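Local coordinates for putative electron transport related protein (Corynebacterium diphtheriae, PDB 4PQ1), which is a thioredoxin-like oxidoreductase, a DsbF homologue that probably makes or reduces disulfide bonds in other proteins through its own pair of redox cysteines, at residues A22-I27 with H135-V140; K45-N50 with I129-Q134; F3-P8 with G118-S123. One frame throughout, in Å; residues are numbered along the deposited sequence.

Contact 1: residues A22-I27 with H135-V140; sequences APVSEI and HRPAAV
Pro23 and Arg136 bring the two backbones to a CA-CA separation of 4.1 Å, and next to them the amide N of Val24 donates to the carbonyl O of His135 at 3.0 Å in a nearly straight bond (164° at the hydrogen). The contact ties the loop after strand 13-15 to the turn that opens strand 137-141 in the mixed sheet of this thioredoxin fold. Further along, this strand carries a classic beta bulge, in which Ala138 and Ala139 both face Val130.

The carbonyl of His135 is met from several directions. CA of Pro23 makes a C-H...O contact with His135 O at 3.4 Å, while CG2 of Val24 rests 3.3 Å from the same oxygen. With chi1 at -81°, CG1 of Val24 lies beside its own backbone N and reaches CG of Pro137 at 4.0 Å, the two apolar side chains meeting at a slant. Pro137 also touches Phe3, and Ile129 and Leu131 of strand 127-131.

Arg136 covers the Ala22-Pro23 peptide with its aliphatic part. CB lies 3.3 Å from Ala22 O, and CG lies 3.6 Å from Pro23 N. The chain then bends at chi3 (-63°), which carries the guanidinium away from Ala22 and Pro23; its NE forms a salt bridge with Asp132. His135 leads its ring away from 22-27, toward the carbonyl of Tyr42, to which NE2 is hydrogen-bonded. Where the two segments diverge, a water molecule bridges them: it donates to Pro137 O at 2.9 Å and accepts only a weak bond from the backbone N of Ala22.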
loop_
_atom_site.group_PDB
_atom_site.type_symbol
_atom_site.label_atom_id
_atom_site.label_comp_id
_atom_site.label_asym_id
_atom_site.label_seq_id
_atom_site.Cartn_x
_atom_site.Cartn_y
_atom_site.Cartn_z
ATOM N N ALA A 22 2.195 16.036 -2.140
ATOM C CA ALA A 22 1.187 16.190 -3.173
ATOM C C ALA A 22 0.327 14.934 -3.184
ATOM O O ALA A 22 0.810 13.849 -2.865
ATOM C CB ALA A 22 1.828 16.430 -4.538
ATOM N N PRO A 23 -0.954 15.077 -3.542
ATOM C CA PRO A 23 -1.850 13.914 -3.606
ATOM C C PRO A 23 -1.466 12.906 -4.705
ATOM O O PRO A 23 -0.897 13.300 -5.728
ATOM C CB PRO A 23 -3.219 14.545 -3.892
ATOM C CG PRO A 23 -2.904 15.916 -4.496
ATOM C CD PRO A 23 -1.642 16.350 -3.837
ATOM N N VAL A 24 -1.755 11.621 -4.485
ATOM C CA VAL A 24 -1.578 10.610 -5.532
ATOM C C VAL A 24 -2.734 10.696 -6.521
ATOM O O VAL A 24 -3.798 11.210 -6.187
ATOM C CB VAL A 24 -1.519 9.153 -4.970
ATOM C CG1 VAL A 24 -0.129 8.826 -4.425
ATOM C CG2 VAL A 24 -2.606 8.946 -3.919
ATOM N N SER A 25 -2.533 10.169 -7.726
ATOM C CA SER A 25 -3.600 10.113 -8.719
ATOM C C SER A 25 -4.729 9.207 -8.251
ATOM O O SER A 25 -4.690 8.650 -7.147
ATOM C CB SER A 25 -3.079 9.621 -10.070
ATOM O OG SER A 25 -1.918 10.322 -10.473
ATOM N N GLU A 26 -5.734 9.058 -9.107
ATOM C CA GLU A 26 -6.886 8.236 -8.786
ATOM C C GLU A 26 -6.500 6.767 -8.816
ATOM O O GLU A 26 -5.963 6.273 -9.812
ATOM C CB GLU A 26 -8.029 8.494 -9.765
ATOM C CG GLU A 26 -9.330 7.813 -9.369
ATOM C CD GLU A 26 -10.198 7.470 -10.563
ATOM O OE1 GLU A 26 -9.678 6.834 -11.507
ATOM O OE2 GLU A 26 -11.394 7.830 -10.561
ATOM N N ILE A 27 -6.755 6.078 -7.711
ATOM C CA ILE A 27 -6.520 4.649 -7.646
ATOM C C ILE A 27 -7.856 3.941 -7.484
ATOM O O ILE A 27 -8.560 4.138 -6.492
ATOM C CB ILE A 27 -5.582 4.255 -6.489
ATOM C CG1 ILE A 27 -4.334 5.139 -6.457
ATOM C CG2 ILE A 27 -5.173 2.798 -6.616
ATOM C CD1 ILE A 27 -3.382 4.877 -7.581
ATOM N N HIS A 135 -4.484 12.009 1.145
ATOM C CA HIS A 135 -3.991 10.947 0.286
ATOM C C HIS A 135 -2.721 11.408 -0.412
ATOM O O HIS A 135 -2.564 11.266 -1.619
ATOM C CB HIS A 135 -5.073 10.497 -0.706
ATOM C CG HIS A 135 -6.209 9.757 -0.057
ATOM N ND1 HIS A 135 -7.292 9.276 -0.767
ATOM C CD2 HIS A 135 -6.422 9.401 1.237
ATOM C CE1 HIS A 135 -8.132 8.675 0.065
ATOM N NE2 HIS A 135 -7.628 8.734 1.287
ATOM N N ARG A 136 -1.802 11.934 0.390
ATOM C CA ARG A 136 -0.493 12.373 -0.074
ATOM C C ARG A 136 0.519 11.528 0.648
ATOM O O ARG A 136 0.384 11.315 1.845
ATOM C CB ARG A 136 -0.243 13.869 0.242
ATOM C CG ARG A 136 -1.425 14.792 0.003
ATOM C CD ARG A 136 -1.140 16.231 0.478
ATOM N NE ARG A 136 -0.912 16.330 1.922
ATOM C CZ ARG A 136 -0.551 17.457 2.545
ATOM N NH1 ARG A 136 -0.374 18.572 1.847
ATOM N NH2 ARG A 136 -0.362 17.476 3.860
ATOM N N PRO A 137 1.537 11.037 -0.061
ATOM C CA PRO A 137 2.426 10.171 0.715
ATOM C C PRO A 137 3.169 10.932 1.811
ATOM O O PRO A 137 3.696 12.013 1.580
ATOM C CB PRO A 137 3.382 9.616 -0.346
ATOM C CG PRO A 137 2.564 9.606 -1.596
ATOM C CD PRO A 137 1.740 10.877 -1.512
ATOM N N ALA A 138 3.169 10.358 3.010
ATOM C CA ALA A 138 3.944 10.870 4.132
ATOM C C ALA A 138 5.220 10.057 4.267
ATOM O O ALA A 138 6.203 10.499 4.863
ATOM C CB ALA A 138 3.129 10.800 5.404
ATOM N N ALA A 139 5.184 8.840 3.726
ATOM C CA ALA A 139 6.324 7.940 3.797
ATOM C C ALA A 139 6.233 6.908 2.680
ATOM O O ALA A 139 5.152 6.405 2.380
ATOM C CB ALA A 139 6.385 7.259 5.164
ATOM N N VAL A 140 7.368 6.615 2.053
ATOM C CA VAL A 140 7.461 5.499 1.122
ATOM C C VAL A 140 8.557 4.535 1.558
ATOM O O VAL A 140 9.698 4.938 1.776
ATOM C CB VAL A 140 7.744 5.969 -0.316
ATOM C CG1 VAL A 140 7.858 4.747 -1.268
ATOM C CG2 VAL A 140 6.666 6.968 -0.772
HETATM O O HOH W 1 4.081 13.447 -0.943
#

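Contact 2: residues K45-N50 with I129-Q134; sequences KIVVLN and IVLDKQ
Leu49 and Leu131 lean across two neighbouring antiparallel strands on the same sheet face, their CD1 methyls 3.9 Å apart and the two chains set at a slant. In each leucine CG lies beside the backbone N; with chi1 of Leu131 at -54°, both CB and CG of that residue lie along Val47 O, CB at 3.4 Å and CG at 3.6 Å. Val47 and Ile129 share this face. CB of Val47 meets CD1 of Leu131 at 4.2 Å, and Ile129 stands beside Leu49 with the two CB atoms 4.3 Å apart.

The other face belongs to Val48 and Val130, a non-hydrogen-bonded pair whose nearest methyls, CG2 of Val48 and CG1 of Val130, only just touch. Leucines of the flanking helices, Leu73 on Val48 and Leu150 on Val130, cover this pair. Where strand 46-52 begins, CG2 of Ile46 lies 3.5 Å from Leu131 O.

Backbone bonds fix this register. The pair Leu49-Ile129 is held both ways, with Ile129 N to Leu49 O at 2.7 Å. Leu131 N reaches Val47 O at 2.8 Å, whereas the return bond from Val47 N to Leu131 O is long and weak. Beyond the strand, Asp132 OD1 accepts from Gln134 N in an Asx turn, approached from above the carboxylate plane, and OD2 takes a salt bridge from Arg21. Such an antiparallel pair of strands in the middle of the mixed sheet belongs to the central sheet of the thioredoxin fold, and strand 46-52 runs on toward the disulfide of Cys56 and Cys59.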
loop_
_atom_site.group_PDB
_atom_site.type_symbol
_atom_site.label_atom_id
_atom_site.label_comp_id
_atom_site.label_asym_id
_atom_site.label_seq_id
_atom_site.Cartn_x
_atom_site.Cartn_y
_atom_site.Cartn_z
ATOM N N LYS A 45 -9.589 9.807 4.977
ATOM C CA LYS A 45 -9.100 8.762 5.873
ATOM C C LYS A 45 -7.646 8.402 5.543
ATOM O O LYS A 45 -7.204 8.523 4.393
ATOM C CB LYS A 45 -9.987 7.529 5.778
ATOM C CG LYS A 45 -11.453 7.745 6.127
ATOM C CD LYS A 45 -11.665 7.784 7.628
ATOM C CE LYS A 45 -13.134 7.576 7.979
ATOM N NZ LYS A 45 -13.423 7.970 9.391
ATOM N N ILE A 46 -6.902 7.982 6.556
ATOM C CA ILE A 46 -5.538 7.521 6.350
ATOM C C ILE A 46 -5.549 6.217 5.535
ATOM O O ILE A 46 -6.424 5.368 5.720
ATOM C CB ILE A 46 -4.818 7.295 7.689
ATOM C CG1 ILE A 46 -4.662 8.614 8.444
ATOM C CG2 ILE A 46 -3.455 6.660 7.475
ATOM C CD1 ILE A 46 -4.054 8.421 9.816
ATOM N N VAL A 47 -4.606 6.082 4.608
ATOM C CA VAL A 47 -4.564 4.916 3.749
ATOM C C VAL A 47 -3.139 4.390 3.604
ATOM O O VAL A 47 -2.229 5.119 3.168
ATOM C CB VAL A 47 -5.138 5.213 2.354
ATOM C CG1 VAL A 47 -4.932 4.014 1.454
ATOM C CG2 VAL A 47 -6.634 5.559 2.441
ATOM N N VAL A 48 -2.947 3.124 3.979
ATOM C CA VAL A 48 -1.649 2.486 3.815
ATOM C C VAL A 48 -1.682 1.536 2.624
ATOM O O VAL A 48 -2.339 0.489 2.673
ATOM C CB VAL A 48 -1.225 1.718 5.085
ATOM C CG1 VAL A 48 0.135 1.082 4.888
ATOM C CG2 VAL A 48 -1.196 2.656 6.276
ATOM N N LEU A 49 -0.982 1.918 1.555
ATOM C CA LEU A 49 -0.868 1.101 0.334
ATOM C C LEU A 49 0.308 0.151 0.417
ATOM O O LEU A 49 1.421 0.548 0.788
ATOM C CB LEU A 49 -0.680 1.983 -0.905
ATOM C CG LEU A 49 -1.697 3.056 -1.231
ATOM C CD1 LEU A 49 -1.096 3.966 -2.281
ATOM C CD2 LEU A 49 -2.971 2.394 -1.721
ATOM N N ASN A 50 0.070 -1.094 0.029
ATOM C CA ASN A 50 1.095 -2.120 0.076
ATOM C C ASN A 50 1.028 -2.999 -1.155
ATOM O O ASN A 50 0.003 -3.637 -1.424
ATOM C CB ASN A 50 0.947 -2.960 1.345
ATOM C CG ASN A 50 1.916 -4.112 1.392
ATOM O OD1 ASN A 50 1.523 -5.252 1.182
ATOM N ND2 ASN A 50 3.191 -3.827 1.653
ATOM N N ILE A 129 3.335 2.437 1.028
ATOM C CA ILE A 129 3.175 3.886 1.016
ATOM C C ILE A 129 2.113 4.328 2.010
ATOM O O ILE A 129 0.960 3.901 1.928
ATOM C CB ILE A 129 2.815 4.397 -0.372
ATOM C CG1 ILE A 129 3.900 3.978 -1.367
ATOM C CG2 ILE A 129 2.652 5.927 -0.330
ATOM C CD1 ILE A 129 3.567 4.278 -2.796
ATOM N N VAL A 130 2.508 5.178 2.955
ATOM C CA VAL A 130 1.550 5.699 3.927
ATOM C C VAL A 130 1.028 7.040 3.418
ATOM O O VAL A 130 1.791 7.985 3.292
ATOM C CB VAL A 130 2.172 5.878 5.330
ATOM C CG1 VAL A 130 1.115 6.313 6.314
ATOM C CG2 VAL A 130 2.824 4.577 5.815
ATOM N N LEU A 131 -0.260 7.097 3.088
ATOM C CA LEU A 131 -0.886 8.332 2.638
ATOM C C LEU A 131 -1.548 9.039 3.816
ATOM O O LEU A 131 -2.088 8.367 4.700
ATOM C CB LEU A 131 -1.927 8.047 1.558
ATOM C CG LEU A 131 -1.499 7.249 0.339
ATOM C CD1 LEU A 131 -2.709 7.044 -0.574
ATOM C CD2 LEU A 131 -0.392 7.959 -0.386
ATOM N N ASP A 132 -1.516 10.379 3.839
ATOM C CA ASP A 132 -2.184 11.115 4.921
ATOM C C ASP A 132 -3.644 11.306 4.544
ATOM O O ASP A 132 -4.110 10.704 3.588
ATOM C CB ASP A 132 -1.497 12.473 5.233
ATOM C CG ASP A 132 -1.474 13.440 4.046
ATOM O OD1 ASP A 132 -2.364 13.370 3.170
ATOM O OD2 ASP A 132 -0.551 14.292 3.993
ATOM N N LYS A 133 -4.357 12.175 5.252
ATOM C CA LYS A 133 -5.797 12.293 5.033
ATOM C C LYS A 133 -6.130 12.940 3.687
ATOM O O LYS A 133 -7.270 12.867 3.217
ATOM C CB LYS A 133 -6.444 13.085 6.171
ATOM C CG LYS A 133 -6.742 12.258 7.414
ATOM C CD LYS A 133 -7.348 13.145 8.487
ATOM C CE LYS A 133 -7.674 12.365 9.737
ATOM N NZ LYS A 133 -8.461 13.204 10.689
ATOM N N GLN A 134 -5.136 13.572 3.067
ATOM C CA GLN A 134 -5.336 14.175 1.755
ATOM C C GLN A 134 -4.804 13.226 0.699
ATOM O O GLN A 134 -4.699 13.584 -0.479
ATOM C CB GLN A 134 -4.660 15.549 1.656
ATOM C CG GLN A 134 -5.225 16.584 2.629
ATOM C CD GLN A 134 -4.489 17.900 2.557
ATOM O OE1 GLN A 134 -4.364 18.497 1.485
ATOM N NE2 GLN A 134 -3.983 18.356 3.698
#

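Contact 3: residues F3-P8 with G118-S123; sequences FQFHSP and GGVPAS
Phe5 packs against the loop 118-123 with both its backbone and its ring, and this is the tight part of the contact. Its amide N donates to Gly118 O at 2.7 Å, an almost straight bond (165° at the hydrogen) with the donor tilted 22° from the carbonyl plane. Just before it, Phe3 O lies 3.3 Å from CA of Gly118, so close because glycine carries no side chain. Gly118 and Gly119 both have positive phi, a backbone conformation that favours glycine.

CG of Phe5 is anti to the backbone N (chi1 -180°), which brings the ring to Val120 and Pro121. CG2 of Val120 sits over one face, off toward the rim, 4.0 Å from CG of the ring. CD of Pro121 comes to CE2 of Phe5 at 3.6 Å, the two side chains crossing at about a right angle. The loop connects helix 113-116 to strand 127-131 of the thioredoxin fold, and the N-terminal segment lies against it ahead of the edge strand 13-15. Tyr16, Val140 and Leu142 also pack on Phe5, while Phe3 meets Tyr16 edge-to-face.

The solvent side is looser. The CB of Gln4 leads away from the loop, and His6 NE2 gives only a weak bond to Gln4 OE1, 3.4 Å long.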
loop_
_atom_site.group_PDB
_atom_site.type_symbol
_atom_site.label_atom_id
_atom_site.label_comp_id
_atom_site.label_asym_id
_atom_site.label_seq_id
_atom_site.Cartn_x
_atom_site.Cartn_y
_atom_site.Cartn_z
ATOM N N PHE A 3 1.440 13.652 -6.846
ATOM C CA PHE A 3 2.685 13.064 -6.350
ATOM C C PHE A 3 3.604 12.540 -7.446
ATOM O O PHE A 3 3.158 11.882 -8.386
ATOM C CB PHE A 3 2.359 11.922 -5.390
ATOM C CG PHE A 3 3.559 11.285 -4.770
ATOM C CD1 PHE A 3 4.430 12.034 -4.002
ATOM C CD2 PHE A 3 3.795 9.930 -4.921
ATOM C CE1 PHE A 3 5.534 11.462 -3.407
ATOM C CE2 PHE A 3 4.909 9.338 -4.329
ATOM C CZ PHE A 3 5.777 10.105 -3.565
ATOM N N GLN A 4 4.891 12.839 -7.305
ATOM C CA GLN A 4 5.922 12.296 -8.174
ATOM C C GLN A 4 6.998 11.751 -7.258
ATOM O O GLN A 4 7.497 12.465 -6.385
ATOM C CB GLN A 4 6.505 13.350 -9.119
ATOM C CG GLN A 4 5.542 14.478 -9.500
ATOM C CD GLN A 4 6.267 15.769 -9.887
ATOM O OE1 GLN A 4 7.372 15.733 -10.438
ATOM N NE2 GLN A 4 5.649 16.917 -9.587
ATOM N N PHE A 5 7.321 10.470 -7.433
ATOM C CA PHE A 5 8.345 9.827 -6.630
ATOM C C PHE A 5 9.706 10.119 -7.240
ATOM O O PHE A 5 10.005 9.686 -8.341
ATOM C CB PHE A 5 8.089 8.315 -6.539
ATOM C CG PHE A 5 9.109 7.571 -5.721
ATOM C CD1 PHE A 5 9.095 7.642 -4.338
ATOM C CD2 PHE A 5 10.077 6.800 -6.333
ATOM C CE1 PHE A 5 10.034 6.966 -3.584
ATOM C CE2 PHE A 5 11.014 6.117 -5.585
ATOM C CZ PHE A 5 10.993 6.197 -4.210
ATOM N N HIS A 6 10.517 10.889 -6.534
ATOM C CA HIS A 6 11.828 11.253 -7.045
ATOM C C HIS A 6 12.859 10.326 -6.456
ATOM O O HIS A 6 12.596 9.668 -5.446
ATOM C CB HIS A 6 12.178 12.710 -6.716
ATOM C CG HIS A 6 11.322 13.721 -7.422
ATOM N ND1 HIS A 6 10.601 14.684 -6.747
ATOM C CD2 HIS A 6 11.087 13.929 -8.740
ATOM C CE1 HIS A 6 9.951 15.436 -7.618
ATOM N NE2 HIS A 6 10.225 14.996 -8.834
ATOM N N SER A 7 14.026 10.292 -7.096
ATOM C CA SER A 7 15.147 9.446 -6.694
ATOM C C SER A 7 15.273 9.296 -5.185
ATOM O O SER A 7 15.378 10.283 -4.461
ATOM C CB SER A 7 16.453 10.006 -7.269
ATOM O OG SER A 7 17.558 9.682 -6.441
ATOM N N PRO A 8 15.209 8.051 -4.700
ATOM C CA PRO A 8 15.486 7.754 -3.292
ATOM C C PRO A 8 16.973 7.925 -2.968
ATOM O O PRO A 8 17.331 8.092 -1.799
ATOM C CB PRO A 8 15.048 6.293 -3.148
ATOM C CG PRO A 8 15.133 5.724 -4.541
ATOM C CD PRO A 8 14.731 6.867 -5.438
ATOM N N GLY A 118 2.926 7.898 -8.996
ATOM C CA GLY A 118 4.013 8.838 -9.178
ATOM C C GLY A 118 5.331 8.211 -9.560
ATOM O O GLY A 118 6.396 8.796 -9.339
ATOM N N GLY A 119 5.259 7.021 -10.145
ATOM C CA GLY A 119 6.442 6.351 -10.656
ATOM C C GLY A 119 7.259 5.650 -9.592
ATOM O O GLY A 119 8.484 5.559 -9.685
ATOM N N VAL A 120 6.580 5.191 -8.552
ATOM C CA VAL A 120 7.181 4.269 -7.595
ATOM C C VAL A 120 7.712 3.048 -8.373
ATOM O O VAL A 120 7.059 2.582 -9.308
ATOM C CB VAL A 120 6.145 3.885 -6.512
ATOM C CG1 VAL A 120 6.295 2.464 -6.096
ATOM C CG2 VAL A 120 6.284 4.804 -5.297
ATOM N N PRO A 121 8.918 2.564 -8.030
ATOM C CA PRO A 121 9.557 1.484 -8.809
ATOM C C PRO A 121 8.725 0.198 -8.850
ATOM O O PRO A 121 8.506 -0.383 -7.790
ATOM C CB PRO A 121 10.880 1.232 -8.064
ATOM C CG PRO A 121 11.073 2.416 -7.165
ATOM C CD PRO A 121 9.713 2.954 -6.851
ATOM N N ALA A 122 8.271 -0.240 -10.030
ATOM C CA ALA A 122 7.480 -1.479 -10.136
ATOM C C ALA A 122 8.318 -2.708 -9.821
ATOM O O ALA A 122 7.785 -3.799 -9.568
ATOM C CB ALA A 122 6.854 -1.623 -11.540
ATOM N N SER A 123 9.632 -2.537 -9.845
ATOM C CA SER A 123 10.545 -3.620 -9.516
ATOM C C SER A 123 10.523 -3.992 -8.030
ATOM O O SER A 123 10.927 -5.081 -7.661
ATOM C CB SER A 123 11.959 -3.224 -9.905
ATOM O OG SER A 123 12.292 -2.019 -9.239
#

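Overall arrangement
Along the chain the segments come as 3-8, 22-27, 45-50, 118-123, 129-134 and 135-140. Contact 2 is therefore nested within the loop closed by contact 1, while contact 3 crosses both. Contacts 1 and 2 have centres about 7 Å apart and meet in one mixed sheet, where strands 127-131 and 137-141 are neighbours joined through Val130 to Ala138 and Ala139. The centre of contact 3 lies about 11 Å from that of contact 1, linked by Phe3 N to Pro23 O, and about 16 Å from that of contact 2, linked by Val120 against Ile129. The N-terminal region is thus pinned to the sheet whose strand 46-52 leads to the Cys56-Cys59 disulfide.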